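Local coordinates for protein beta-galactosidase (Bacteroides thetaiotaomicron, PDB 5MUJ) that binds the chain B oligosaccharide of the plant pectin rhamnogalacturonan II in a glycan pocket and probably hydrolyses a glycosidic bond in it, at residues 118-123 and 154-159. Sequence-based numbering, arbitrary orientation.
Sequences DCNQRG and EGTGYE. With RAM (alpha-L-rhamnopyranose), chain B.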
loop_
_atom_site.group_PDB
_atom_site.type_symbol
_atom_site.label_atom_id
_atom_site.label_comp_id
_atom_site.label_asym_id
_atom_site.label_seq_id
_atom_site.Cartn_x
_atom_site.Cartn_y
_atom_site.Cartn_z
ATOM N N ASP A 118 10.151 -5.340 -16.343
ATOM C CA ASP A 118 9.757 -4.249 -15.463
ATOM C C ASP A 118 10.632 -3.012 -15.694
ATOM O O ASP A 118 10.931 -2.285 -14.758
ATOM C CB ASP A 118 9.835 -4.726 -14.010
ATOM C CG ASP A 118 11.196 -5.293 -13.638
ATOM O OD1 ASP A 118 12.134 -5.228 -14.501
ATOM O OD2 ASP A 118 11.348 -5.781 -12.469
ATOM N N CYS A 119 11.083 -2.766 -16.922
ATOM C CA CYS A 119 12.079 -1.713 -17.143
ATOM C C CYS A 119 11.624 -0.310 -16.749
ATOM O O CYS A 119 12.443 0.483 -16.299
ATOM C CB CYS A 119 12.561 -1.722 -18.579
ATOM S SG CYS A 119 11.228 -1.462 -19.753
ATOM N N ASN A 120 10.326 -0.024 -16.845
ATOM C CA ASN A 120 9.777 1.336 -16.636
ATOM C C ASN A 120 8.946 1.546 -15.355
ATOM O O ASN A 120 8.746 2.691 -14.944
ATOM C CB ASN A 120 8.952 1.751 -17.877
ATOM C CG ASN A 120 9.813 1.951 -19.103
ATOM O OD1 ASN A 120 10.968 2.371 -18.993
ATOM N ND2 ASN A 120 9.258 1.688 -20.287
ATOM N N GLN A 121 8.502 0.461 -14.705
ATOM C CA GLN A 121 7.692 0.533 -13.480
ATOM C C GLN A 121 8.232 -0.416 -12.437
ATOM O O GLN A 121 8.299 -1.619 -12.677
ATOM C CB GLN A 121 6.225 0.178 -13.740
ATOM C CG GLN A 121 5.584 0.942 -14.910
ATOM C CD GLN A 121 5.221 2.382 -14.543
ATOM O OE1 GLN A 121 5.186 2.732 -13.380
ATOM N NE2 GLN A 121 4.946 3.197 -15.524
ATOM N N ARG A 122 8.701 0.149 -11.315
ATOM C CA ARG A 122 9.352 -0.602 -10.239
ATOM C C ARG A 122 8.865 -0.039 -8.908
ATOM O O ARG A 122 9.592 0.735 -8.250
ATOM C CB ARG A 122 10.891 -0.459 -10.335
ATOM C CG ARG A 122 11.486 -0.975 -11.661
ATOM C CD ARG A 122 11.932 -2.422 -11.634
ATOM N NE ARG A 122 13.235 -2.535 -11.008
ATOM C CZ ARG A 122 13.731 -3.600 -10.387
ATOM N NH1 ARG A 122 13.074 -4.759 -10.353
ATOM N NH2 ARG A 122 14.938 -3.517 -9.827
ATOM N N GLY A 123 7.648 -0.382 -8.481
ATOM C CA GLY A 123 7.063 0.218 -7.260
ATOM C C GLY A 123 6.874 -0.818 -6.179
ATOM O O GLY A 123 5.914 -1.577 -6.184
ATOM N N GLU A 154 6.349 -2.555 -18.278
ATOM C CA GLU A 154 7.185 -1.996 -19.301
ATOM C C GLU A 154 6.628 -0.724 -19.934
ATOM O O GLU A 154 7.320 -0.103 -20.723
ATOM C CB GLU A 154 7.519 -3.044 -20.378
ATOM C CG GLU A 154 6.364 -3.608 -21.180
ATOM C CD GLU A 154 6.825 -4.625 -22.197
ATOM O OE1 GLU A 154 7.884 -5.279 -22.001
ATOM O OE2 GLU A 154 6.126 -4.781 -23.226
ATOM N N GLY A 155 5.414 -0.304 -19.565
ATOM C CA GLY A 155 4.843 0.937 -20.085
ATOM C C GLY A 155 5.340 2.156 -19.339
ATOM O O GLY A 155 5.633 2.081 -18.145
ATOM N N THR A 156 5.451 3.270 -20.047
ATOM C CA THR A 156 5.834 4.523 -19.403
ATOM C C THR A 156 4.562 5.195 -18.879
ATOM O O THR A 156 3.441 4.620 -18.977
ATOM C CB THR A 156 6.626 5.438 -20.356
ATOM O OG1 THR A 156 5.810 5.766 -21.481
ATOM C CG2 THR A 156 7.912 4.770 -20.815
ATOM N N GLY A 157 4.684 6.429 -18.426
ATOM C CA GLY A 157 3.565 7.133 -17.836
ATOM C C GLY A 157 3.215 6.673 -16.437
ATOM O O GLY A 157 3.978 5.943 -15.749
ATOM N N TYR A 158 2.083 7.189 -15.983
ATOM C CA TYR A 158 1.576 6.883 -14.664
ATOM C C TYR A 158 0.825 5.534 -14.629
ATOM O O TYR A 158 -0.207 5.369 -15.276
ATOM C CB TYR A 158 0.670 7.992 -14.176
ATOM C CG TYR A 158 0.288 7.877 -12.713
ATOM C CD1 TYR A 158 1.228 8.170 -11.710
ATOM C CD2 TYR A 158 -0.991 7.488 -12.312
ATOM C CE1 TYR A 158 0.896 8.093 -10.350
ATOM C CE2 TYR A 158 -1.324 7.393 -10.960
ATOM C CZ TYR A 158 -0.384 7.705 -9.983
ATOM O OH TYR A 158 -0.738 7.619 -8.654
ATOM N N GLU A 159 1.356 4.610 -13.845
ATOM C CA GLU A 159 0.794 3.287 -13.616
ATOM C C GLU A 159 0.524 2.567 -14.942
ATOM O O GLU A 159 1.455 2.381 -15.707
ATOM C CB GLU A 159 -0.384 3.347 -12.636
ATOM C CG GLU A 159 0.063 3.800 -11.236
ATOM C CD GLU A 159 -0.907 3.525 -10.094
ATOM O OE1 GLU A 159 -2.113 3.316 -10.349
ATOM O OE2 GLU A 159 -0.477 3.570 -8.913
HETATM C C1 RAM B . -5.591 5.653 -9.225
HETATM C C2 RAM B . -4.324 5.309 -8.486
HETATM C C3 RAM B . -3.820 6.573 -7.792
HETATM C C4 RAM B . -4.928 7.070 -6.862
HETATM C C5 RAM B . -6.297 7.297 -7.519
HETATM C C6 RAM B . -7.419 7.375 -6.497
HETATM O O2 RAM B . -4.624 4.254 -7.534
HETATM O O3 RAM B . -2.607 6.341 -7.070
HETATM O O4 RAM B . -4.542 8.334 -6.349
HETATM O O5 RAM B . -6.660 6.343 -8.549
HETATM O O HOH W 1 3.857 4.988 -12.531
#
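Gln121 NE2 is gripped by two carbonyls of the loop 154-159. It donates to Gly155 O at 2.9 Å and to Gly157 O at 2.9 Å. Both acceptors lie close to the plane of the Gln121 amide, and the N-H bonds are fairly straight (162° and 156°). The side chain bends at chi2 (-77°), which turns the amide into the curve of the loop. Gln121 OE1 accepts from the backbone N of Tyr90 and from a water, 2.8 Å away. That water accepts from Glu159 N in turn, so both ends of the buried amide are satisfied and its rotation is fixed. Asn120 holds the start of the loop. Its ND2 donates to Glu154 O at 2.7 Å, less straight and from above the carbonyl plane. Thr156 CG2 lies alongside this amide, 3.4 Å from Asn120 ND2. Beyond the grip, the loop carries two residues of the glycan pocket, Tyr158 and Glu159. Tyr158 OH hydrogen-bonds rhamnose O3 at 2.8 Å, and Glu159 OE2 is hydrogen-bonded to Tyr90 OH. A classic beta bulge, with Asn120 and Gln121 set against Gly153, lies where strand 121-126 meets strand 146-153. The arrangement anchors an inter-strand loop at the glycan pocket of a five-bladed beta-propeller.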